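Local coordinates for protein cAMP factor (Mobiluncus curtisii, PDB 6JLC) that is probably a secreted pore-forming toxin that takes part in the co-haemolytic CAMP reaction, in which already weakened red cells are lysed, at residues K95-H100 / T151-D156. Numbering follows the deposited sequence.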
loop_
_atom_site.group_PDB
_atom_site.type_symbol
_atom_site.label_atom_id
_atom_site.label_comp_id
_atom_site.label_asym_id
_atom_site.label_seq_id
_atom_site.Cartn_x
_atom_site.Cartn_y
_atom_site.Cartn_z
ATOM N N LYS A 95 0.382 -4.595 -13.699
ATOM C CA LYS A 95 0.374 -3.628 -14.787
ATOM C C LYS A 95 1.800 -3.194 -15.121
ATOM O O LYS A 95 2.713 -3.282 -14.298
ATOM C CB LYS A 95 -0.474 -2.398 -14.422
ATOM C CG LYS A 95 -1.973 -2.682 -14.347
ATOM C CD LYS A 95 -2.522 -2.996 -15.730
ATOM C CE LYS A 95 -3.975 -3.439 -15.653
ATOM N NZ LYS A 95 -4.449 -3.850 -17.009
ATOM N N ILE A 96 1.976 -2.701 -16.348
ATOM C CA ILE A 96 3.274 -2.183 -16.743
ATOM C C ILE A 96 3.672 -1.021 -15.826
ATOM O O ILE A 96 2.834 -0.384 -15.170
ATOM C CB ILE A 96 3.269 -1.744 -18.216
ATOM C CG1 ILE A 96 2.108 -0.775 -18.491
ATOM C CG2 ILE A 96 3.210 -2.968 -19.127
ATOM C CD1 ILE A 96 2.156 -0.142 -19.871
ATOM N N GLN A 97 4.978 -0.749 -15.782
ATOM C CA GLN A 97 5.492 0.261 -14.858
ATOM C C GLN A 97 4.898 1.638 -15.142
ATOM O O GLN A 97 4.694 2.428 -14.208
ATOM C CB GLN A 97 7.023 0.283 -14.929
ATOM C CG GLN A 97 7.705 1.337 -14.061
ATOM C CD GLN A 97 7.461 1.145 -12.570
ATOM O OE1 GLN A 97 7.063 0.065 -12.120
ATOM N NE2 GLN A 97 7.721 2.194 -11.790
ATOM N N LYS A 98 4.573 1.921 -16.412
ATOM C CA LYS A 98 3.995 3.210 -16.795
ATOM C C LYS A 98 2.712 3.507 -16.027
ATOM O O LYS A 98 2.456 4.660 -15.657
ATOM C CB LYS A 98 3.728 3.222 -18.301
ATOM C CG LYS A 98 3.220 4.527 -18.890
ATOM C CD LYS A 98 2.722 4.278 -20.319
ATOM C CE LYS A 98 2.665 5.550 -21.150
ATOM N NZ LYS A 98 1.417 6.330 -20.944
ATOM N N ALA A 99 1.887 2.479 -15.783
ATOM C CA ALA A 99 0.678 2.680 -14.992
ATOM C C ALA A 99 1.015 3.177 -13.594
ATOM O O ALA A 99 0.344 4.069 -13.063
ATOM C CB ALA A 99 -0.137 1.383 -14.921
ATOM N N HIS A 100 2.060 2.618 -12.985
ATOM C CA HIS A 100 2.398 2.975 -11.614
ATOM C C HIS A 100 3.091 4.330 -11.525
ATOM O O HIS A 100 2.924 5.049 -10.530
ATOM C CB HIS A 100 3.282 1.899 -11.004
ATOM C CG HIS A 100 2.568 0.604 -10.812
ATOM N ND1 HIS A 100 2.662 -0.440 -11.712
ATOM C CD2 HIS A 100 1.716 0.192 -9.844
ATOM C CE1 HIS A 100 1.916 -1.446 -11.292
ATOM N NE2 HIS A 100 1.329 -1.088 -10.162
ATOM N N THR A 151 8.432 -5.526 -11.759
ATOM C CA THR A 151 8.328 -4.255 -11.069
ATOM C C THR A 151 8.480 -4.484 -9.566
ATOM O O THR A 151 8.494 -5.619 -9.081
ATOM C CB THR A 151 6.984 -3.599 -11.362
ATOM O OG1 THR A 151 5.939 -4.466 -10.883
ATOM C CG2 THR A 151 6.810 -3.368 -12.871
ATOM N N ILE A 152 8.582 -3.389 -8.812
ATOM C CA ILE A 152 8.631 -3.545 -7.359
ATOM C C ILE A 152 7.320 -4.115 -6.831
ATOM O O ILE A 152 7.295 -4.754 -5.774
ATOM C CB ILE A 152 8.965 -2.206 -6.684
ATOM C CG1 ILE A 152 7.787 -1.273 -6.865
ATOM C CG2 ILE A 152 10.227 -1.598 -7.264
ATOM C CD1 ILE A 152 7.484 -0.577 -5.651
ATOM N N TYR A 153 6.210 -3.910 -7.551
ATOM C CA TYR A 153 4.929 -4.456 -7.105
ATOM C C TYR A 153 4.914 -5.979 -7.204
ATOM O O TYR A 153 4.404 -6.654 -6.305
ATOM C CB TYR A 153 3.789 -3.821 -7.908
ATOM C CG TYR A 153 3.983 -2.327 -7.900
ATOM C CD1 TYR A 153 3.550 -1.569 -6.819
ATOM C CD2 TYR A 153 4.690 -1.690 -8.916
ATOM C CE1 TYR A 153 3.778 -0.201 -6.776
ATOM C CE2 TYR A 153 4.925 -0.328 -8.876
ATOM C CZ TYR A 153 4.460 0.411 -7.806
ATOM O OH TYR A 153 4.683 1.773 -7.770
ATOM N N VAL A 154 5.495 -6.532 -8.270
ATOM C CA VAL A 154 5.622 -7.986 -8.386
ATOM C C VAL A 154 6.621 -8.513 -7.359
ATOM O O VAL A 154 6.387 -9.544 -6.716
ATOM C CB VAL A 154 6.025 -8.371 -9.826
ATOM C CG1 VAL A 154 6.375 -9.867 -9.916
ATOM C CG2 VAL A 154 4.899 -8.053 -10.794
ATOM N N LYS A 155 7.758 -7.828 -7.213
ATOM C CA LYS A 155 8.738 -8.183 -6.186
ATOM C C LYS A 155 8.127 -8.158 -4.791
ATOM O O LYS A 155 8.503 -8.970 -3.934
ATOM C CB LYS A 155 9.932 -7.228 -6.248
ATOM C CG LYS A 155 10.969 -7.576 -7.314
ATOM C CD LYS A 155 11.672 -8.889 -6.988
ATOM C CE LYS A 155 12.747 -9.248 -8.016
ATOM N NZ LYS A 155 13.946 -8.383 -7.839
ATOM N N ASP A 156 7.193 -7.235 -4.535
ATOM C CA ASP A 156 6.545 -7.206 -3.227
ATOM C C ASP A 156 5.659 -8.426 -3.011
ATOM O O ASP A 156 5.546 -8.906 -1.880
ATOM C CB ASP A 156 5.752 -5.907 -3.058
ATOM C CG ASP A 156 6.664 -4.670 -2.937
ATOM O OD1 ASP A 156 7.834 -4.824 -2.524
ATOM O OD2 ASP A 156 6.221 -3.544 -3.261
HETATM O O HOH W 1 3.521 -3.950 -11.811
HETATM O O HOH W 2 8.584 -0.836 -10.346
#
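The imidazole of H100 and the phenol of Y153 lie nearly parallel where two helices begin, and two single-water bridges, not direct polar bonds, complete the link between the segments. The rings form an offset stack, centroids 3.7 Å apart and planes inclined by only 13°, with H100 CD2 over the centre of the phenol. In both residues CB points toward the partner segment, and CG, anti to the carbonyl carbon (chi1 -67° for H100, -49° for Y153), brings the rings face to face. A weak bond from H100 ND1 to I96 O, 3.5 Å long, may help set the turn of the imidazole, while I152 CG1 lies over the rim of the phenol's opposite face.

Beside the stack, water takes over the polar work. One molecule donates to K95 O (2.7 Å) and accepts from T151 OG1 (2.6 Å); that same oxygen, at the N-cap of helix 152-173, receives a weak capping bond from V154 N. A second water donates to Q97 OE1 and accepts from I152 N, so an amide of the helix's first turn is satisfied through solvent. Q97 OE1 also approaches T151 CG2 (3.5 Å) and lies at the phenol's edge.

D36 ties the two sides together, its OD2 accepting from both Y153 OH and Q97 NE2, and the W37 ring meets that of Y153. Within this all-helical piece of the longer CAMP factor, which spans its Cfa family region, the contact joins the beginnings of helices 97-114 and 152-173; in the latter's first turn, V154 and K155 touch C206 of helix 203-222.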